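Long-range contacts in Alr4995 protein (Nostoc sp., PDB 6LRF), which probably hydrolyses arginine to ornithine and ammonia and cyclises ornithine to proline, as a bifunctional arginine dihydrolase and ornithine cyclodeaminase: residues D153-S158 / V277-V283; Y282-R286 / A337-M343. One frame throughout, in Å; residues are numbered along the deposited sequence.

Contact 1: D153-S158 / V277-V283; sequences DIEVLS and VHANVYV
Ile154 and Val156 carry the backbone bonding of a short parallel strand pair, gripping Asn280 from both its N-H and its carbonyl. Val156 N donates to Asn280 O at 2.9 Å. The return bond is less regular: Asn280 N reaches Ile154 O at 3.2 Å from well above the carbonyl plane. One residue earlier on each segment, where the chain comes off helix 145-152, Ala279 N donates to Asp153 OD1 at 3.0 Å from above the carboxylate plane. The polar side chains meet on the face that carries Glu155 and Asn280. With CG anti to its backbone N (chi1 178°) and the chain extended, Glu155 runs alongside Asn280 and brings OE2 to the ring edge of Tyr282, whose OH donates to it in a very short bond of 2.5 Å. Asn280 ND2 adds a weak bond to the same oxygen, while Glu155 OE1 pairs with Arg199, a second partner that probably favours the charged carboxylate. Apolar contact is slight: Leu157 CD2 lies 3.6 Å from Tyr282 CE2, approaching obliquely. In the mixed sheet, 155-160 runs between its parallel neighbours 280-292 and 132-136; helix 145-152 packs against Val156 and Val281, and helix 190-199 meets Leu157.

Contact 2: Y282-R286 / A337-M343; sequences YVESR and APSHEVM
Glu284 joins Ala337 in an antiparallel hydrogen-bonded pair where strands 280-292 and 329-337 are neighbours in a mixed sheet, and its side chain carries the contact on to the start of helix 340-352. Two backbone bonds, Glu284 N to Ala337 O and Ala337 N to Glu284 O, both 2.9 Å long, define the pair. Beyond it the second segment turns through Pro338 into the helix, where Ser339 is the N-cap: its OG accepts from Val342 N at 3.3 Å. With CG beside its backbone N (chi1 -72°) and the chain extended beyond it, Glu284 carries its carboxylate to the first helical turn, where Glu284 OE1 packs 3.6 Å from Met343 CB. Met343 is a selenomethionine, and the bends at chi2 and chi3 bring its methyl against the strand backbone: Met343 CE lies 3.4 Å from Glu284 O and 3.9 Å from Arg286 CB. His340 is held at both ring nitrogens, since NE2 bonds to Asp436, and the two acidic partners would probably favour a protonated imidazole. On the Glu284 side, His340 ND1 donates to the syn lone pair of OE1 at 3.1 Å, nearly straight (169°) and within the imidazole plane, although the ring and carboxylate planes are turned 58° apart.

How the contacts relate
Strand 280-292 is common to both contacts, whose centres lie about 13 Å apart on the same side of the chain's centre. Along the chain, 153-158 comes first, then 277-283 and the overlapping 282-286, and last 337-343; Tyr282 and Val283 belong to both pairs. In the mixed sheet, strand 280-292 has 155-160 as its parallel neighbour and 329-337 as its antiparallel one, so contact 1 and contact 2 use its two edges, one just after the other along its length. They also touch directly, Ser158 CB lying 3.9 Å from Pro338 CB. The sheet thereby bridges strand 155-160, within the dimethylargininase-like family region, and elements of the LOR/SDH conserved region.

Contact 1: D153-S158 / V277-V283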
loop_
_atom_site.group_PDB
_atom_site.type_symbol
_atom_site.label_atom_id
_atom_site.label_comp_id
_atom_site.label_asym_id
_atom_site.label_seq_id
_atom_site.Cartn_x
_atom_site.Cartn_y
_atom_site.Cartn_z
ATOM N N ASP B 153 9.486 50.648 28.258
ATOM C CA ASP B 153 10.911 50.622 28.612
ATOM C C ASP B 153 11.329 49.286 29.263
ATOM O O ASP B 153 11.793 49.252 30.406
ATOM C CB ASP B 153 11.240 51.807 29.543
ATOM C CG ASP B 153 12.677 52.316 29.379
ATOM O OD1 ASP B 153 13.361 51.903 28.421
ATOM O OD2 ASP B 153 13.121 53.154 30.200
ATOM N N ILE B 154 11.178 48.191 28.522
ATOM C CA ILE B 154 11.385 46.858 29.074
ATOM C C ILE B 154 11.832 45.863 28.004
ATOM O O ILE B 154 11.553 46.063 26.825
ATOM C CB ILE B 154 10.100 46.348 29.761
ATOM C CG1 ILE B 154 10.406 45.120 30.614
ATOM C CG2 ILE B 154 9.002 46.068 28.744
ATOM C CD1 ILE B 154 9.422 44.875 31.715
ATOM N N GLU B 155 12.554 44.815 28.417
ATOM C CA GLU B 155 12.934 43.720 27.519
ATOM C C GLU B 155 11.722 42.859 27.170
ATOM O O GLU B 155 11.063 42.331 28.061
ATOM C CB GLU B 155 14.016 42.833 28.147
ATOM C CG GLU B 155 14.419 41.642 27.271
ATOM C CD GLU B 155 15.427 40.717 27.946
ATOM O OE1 GLU B 155 15.159 40.252 29.072
ATOM O OE2 GLU B 155 16.487 40.455 27.348
ATOM N N VAL B 156 11.437 42.718 25.875
ATOM C CA VAL B 156 10.268 41.955 25.425
ATOM C C VAL B 156 10.694 40.643 24.776
ATOM O O VAL B 156 11.479 40.638 23.841
ATOM C CB VAL B 156 9.412 42.767 24.429
ATOM C CG1 VAL B 156 8.298 41.903 23.823
ATOM C CG2 VAL B 156 8.815 43.980 25.129
ATOM N N LEU B 157 10.172 39.539 25.296
ATOM C CA LEU B 157 10.451 38.206 24.771
ATOM C C LEU B 157 9.264 37.668 23.989
ATOM O O LEU B 157 8.195 37.473 24.562
ATOM C CB LEU B 157 10.783 37.254 25.919
ATOM C CG LEU B 157 11.958 37.645 26.809
ATOM C CD1 LEU B 157 12.213 36.553 27.829
ATOM C CD2 LEU B 157 13.193 37.895 25.959
ATOM N N SER B 158 9.440 37.418 22.691
ATOM C CA SER B 158 8.310 37.020 21.844
ATOM C C SER B 158 8.082 35.516 21.857
ATOM O O SER B 158 9.027 34.742 21.667
ATOM C CB SER B 158 8.531 37.492 20.403
ATOM O OG SER B 158 8.757 38.895 20.363
ATOM N N VAL B 277 15.523 47.506 34.556
ATOM C CA VAL B 277 14.967 47.270 33.220
ATOM C C VAL B 277 15.120 48.453 32.253
ATOM O O VAL B 277 15.246 49.629 32.645
ATOM C CB VAL B 277 13.462 46.881 33.274
ATOM C CG1 VAL B 277 13.231 45.779 34.289
ATOM C CG2 VAL B 277 12.569 48.092 33.540
ATOM N N HIS B 278 15.140 48.102 30.974
ATOM C CA HIS B 278 15.156 49.061 29.894
ATOM C C HIS B 278 14.715 48.355 28.621
ATOM O O HIS B 278 14.785 47.121 28.525
ATOM C CB HIS B 278 16.545 49.700 29.722
ATOM C CG HIS B 278 17.634 48.733 29.366
ATOM N ND1 HIS B 278 18.214 47.885 30.288
ATOM C CD2 HIS B 278 18.277 48.510 28.193
ATOM C CE1 HIS B 278 19.156 47.171 29.695
ATOM N NE2 HIS B 278 19.214 47.531 28.423
ATOM N N ALA B 279 14.241 49.153 27.668
ATOM C CA ALA B 279 13.783 48.678 26.371
ATOM C C ALA B 279 14.790 47.753 25.707
ATOM O O ALA B 279 15.953 48.111 25.497
ATOM C CB ALA B 279 13.490 49.854 25.452
ATOM N N ASN B 280 14.327 46.557 25.375
ATOM C CA ASN B 280 15.115 45.653 24.559
ATOM C C ASN B 280 14.216 44.821 23.646
ATOM O O ASN B 280 13.292 44.163 24.126
ATOM C CB ASN B 280 15.953 44.754 25.452
ATOM C CG ASN B 280 17.077 44.112 24.713
ATOM O OD1 ASN B 280 17.697 44.734 23.843
ATOM N ND2 ASN B 280 17.345 42.849 25.028
ATOM N N VAL B 281 14.469 44.875 22.336
ATOM C CA VAL B 281 13.687 44.089 21.373
ATOM C C VAL B 281 14.590 43.094 20.632
ATOM O O VAL B 281 15.716 43.430 20.251
ATOM C CB VAL B 281 12.932 44.992 20.322
ATOM C CG1 VAL B 281 12.469 46.296 20.945
ATOM C CG2 VAL B 281 13.779 45.291 19.090
ATOM N N TYR B 282 14.103 41.870 20.443
ATOM C CA TYR B 282 14.820 40.907 19.606
ATOM C C TYR B 282 14.176 40.784 18.227
ATOM O O TYR B 282 14.769 40.219 17.299
ATOM C CB TYR B 282 14.896 39.543 20.293
ATOM C CG TYR B 282 15.626 39.601 21.609
ATOM C CD1 TYR B 282 17.014 39.547 21.663
ATOM C CD2 TYR B 282 14.931 39.740 22.794
ATOM C CE1 TYR B 282 17.688 39.612 22.874
ATOM C CE2 TYR B 282 15.592 39.809 24.005
ATOM C CZ TYR B 282 16.970 39.744 24.041
ATOM O OH TYR B 282 17.621 39.809 25.259
ATOM N N VAL B 283 12.968 41.329 18.091
ATOM C CA VAL B 283 12.274 41.348 16.811
ATOM C C VAL B 283 13.114 42.092 15.775
ATOM O O VAL B 283 13.637 43.185 16.038
ATOM C CB VAL B 283 10.880 41.993 16.946
ATOM C CG1 VAL B 283 10.171 42.054 15.597
ATOM C CG2 VAL B 283 10.046 41.216 17.968
#

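Contact 2: Y282-R286 / A337-M343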
loop_
_atom_site.group_PDB
_atom_site.type_symbol
_atom_site.label_atom_id
_atom_site.label_comp_id
_atom_site.label_asym_id
_atom_site.label_seq_id
_atom_site.Cartn_x
_atom_site.Cartn_y
_atom_site.Cartn_z
ATOM N N TYR B 282 14.103 41.870 20.443
ATOM C CA TYR B 282 14.820 40.907 19.606
ATOM C C TYR B 282 14.176 40.784 18.227
ATOM O O TYR B 282 14.769 40.219 17.299
ATOM C CB TYR B 282 14.896 39.543 20.293
ATOM C CG TYR B 282 15.626 39.601 21.609
ATOM C CD1 TYR B 282 17.014 39.547 21.663
ATOM C CD2 TYR B 282 14.931 39.740 22.794
ATOM C CE1 TYR B 282 17.688 39.612 22.874
ATOM C CE2 TYR B 282 15.592 39.809 24.005
ATOM C CZ TYR B 282 16.970 39.744 24.041
ATOM O OH TYR B 282 17.621 39.809 25.259
ATOM N N VAL B 283 12.968 41.329 18.091
ATOM C CA VAL B 283 12.274 41.348 16.811
ATOM C C VAL B 283 13.114 42.092 15.775
ATOM O O VAL B 283 13.637 43.185 16.038
ATOM C CB VAL B 283 10.880 41.993 16.946
ATOM C CG1 VAL B 283 10.171 42.054 15.597
ATOM C CG2 VAL B 283 10.046 41.216 17.968
ATOM N N GLU B 284 13.271 41.467 14.610
ATOM C CA GLU B 284 14.023 42.032 13.493
ATOM C C GLU B 284 13.158 42.188 12.246
ATOM O O GLU B 284 12.175 41.476 12.063
ATOM C CB GLU B 284 15.217 41.153 13.143
ATOM C CG GLU B 284 16.334 41.196 14.135
ATOM C CD GLU B 284 17.495 40.332 13.697
ATOM O OE1 GLU B 284 17.373 39.663 12.640
ATOM O OE2 GLU B 284 18.532 40.339 14.391
ATOM N N SER B 285 13.560 43.116 11.386
ATOM C CA SER B 285 12.812 43.451 10.189
ATOM C C SER B 285 13.769 43.655 9.044
ATOM O O SER B 285 14.900 44.089 9.241
ATOM C CB SER B 285 11.977 44.711 10.398
ATOM O OG SER B 285 10.699 44.377 10.902
ATOM N N ARG B 286 13.286 43.355 7.844
ATOM C CA ARG B 286 14.094 43.395 6.642
ATOM C C ARG B 286 13.148 43.536 5.457
ATOM O O ARG B 286 12.138 42.847 5.382
ATOM C CB ARG B 286 14.939 42.127 6.541
ATOM C CG ARG B 286 15.980 42.116 5.456
ATOM C CD ARG B 286 16.986 41.025 5.739
ATOM N NE ARG B 286 17.790 40.690 4.570
ATOM C CZ ARG B 286 18.890 39.943 4.619
ATOM N NH1 ARG B 286 19.306 39.478 5.791
ATOM N NH2 ARG B 286 19.575 39.667 3.508
ATOM N N ALA B 337 10.754 38.925 12.012
ATOM C CA ALA B 337 11.042 37.696 12.741
ATOM C C ALA B 337 11.221 38.010 14.226
ATOM O O ALA B 337 11.617 39.116 14.576
ATOM C CB ALA B 337 12.297 37.030 12.181
ATOM N N PRO B 338 10.929 37.043 15.102
ATOM C CA PRO B 338 11.012 37.294 16.546
ATOM C C PRO B 338 12.455 37.310 17.077
ATOM O O PRO B 338 12.705 37.761 18.204
ATOM C CB PRO B 338 10.218 36.125 17.138
ATOM C CG PRO B 338 10.409 34.999 16.104
ATOM C CD PRO B 338 10.368 35.710 14.793
ATOM N N SER B 339 13.394 36.810 16.280
ATOM C CA SER B 339 14.799 36.732 16.679
ATOM C C SER B 339 15.664 36.603 15.441
ATOM O O SER B 339 15.153 36.338 14.341
ATOM C CB SER B 339 15.047 35.536 17.586
ATOM O OG SER B 339 15.059 34.355 16.802
ATOM N N HIS B 340 16.972 36.758 15.616
ATOM C CA HIS B 340 17.898 36.636 14.497
ATOM C C HIS B 340 17.900 35.223 13.940
ATOM O O HIS B 340 17.950 35.016 12.719
ATOM C CB HIS B 340 19.323 37.024 14.905
ATOM C CG HIS B 340 20.253 37.173 13.738
ATOM N ND1 HIS B 340 19.946 37.950 12.638
ATOM C CD2 HIS B 340 21.474 36.643 13.492
ATOM C CE1 HIS B 340 20.939 37.894 11.768
ATOM N NE2 HIS B 340 21.879 37.105 12.262
ATOM N N GLU B 341 17.845 34.249 14.833
ATOM C CA GLU B 341 17.852 32.856 14.422
ATOM C C GLU B 341 16.694 32.559 13.472
ATOM O O GLU B 341 16.880 31.931 12.426
ATOM C CB GLU B 341 17.786 31.967 15.649
ATOM C CG GLU B 341 17.580 30.502 15.355
ATOM C CD GLU B 341 17.158 29.745 16.600
ATOM O OE1 GLU B 341 17.187 30.363 17.694
ATOM O OE2 GLU B 341 16.806 28.547 16.493
ATOM N N VAL B 342 15.498 33.033 13.811
ATOM C CA VAL B 342 14.329 32.743 12.974
ATOM C C VAL B 342 14.420 33.530 11.658
ATOM O O VAL B 342 14.059 33.023 10.584
ATOM C CB VAL B 342 12.995 33.051 13.706
ATOM C CG1 VAL B 342 11.806 32.928 12.750
ATOM C CG2 VAL B 342 12.815 32.123 14.909
HETATM N N MSE B 343 14.916 34.765 11.739
HETATM C CA MSE B 343 15.160 35.577 10.542
HETATM C C MSE B 343 16.111 34.881 9.550
HETATM O O MSE B 343 15.897 34.915 8.341
HETATM C CB MSE B 343 15.735 36.944 10.923
HETATM C CG MSE B 343 16.008 37.836 9.713
HETATM SE SE MSE B 343 14.357 38.226 8.637
HETATM C CE MSE B 343 13.754 39.881 9.559
#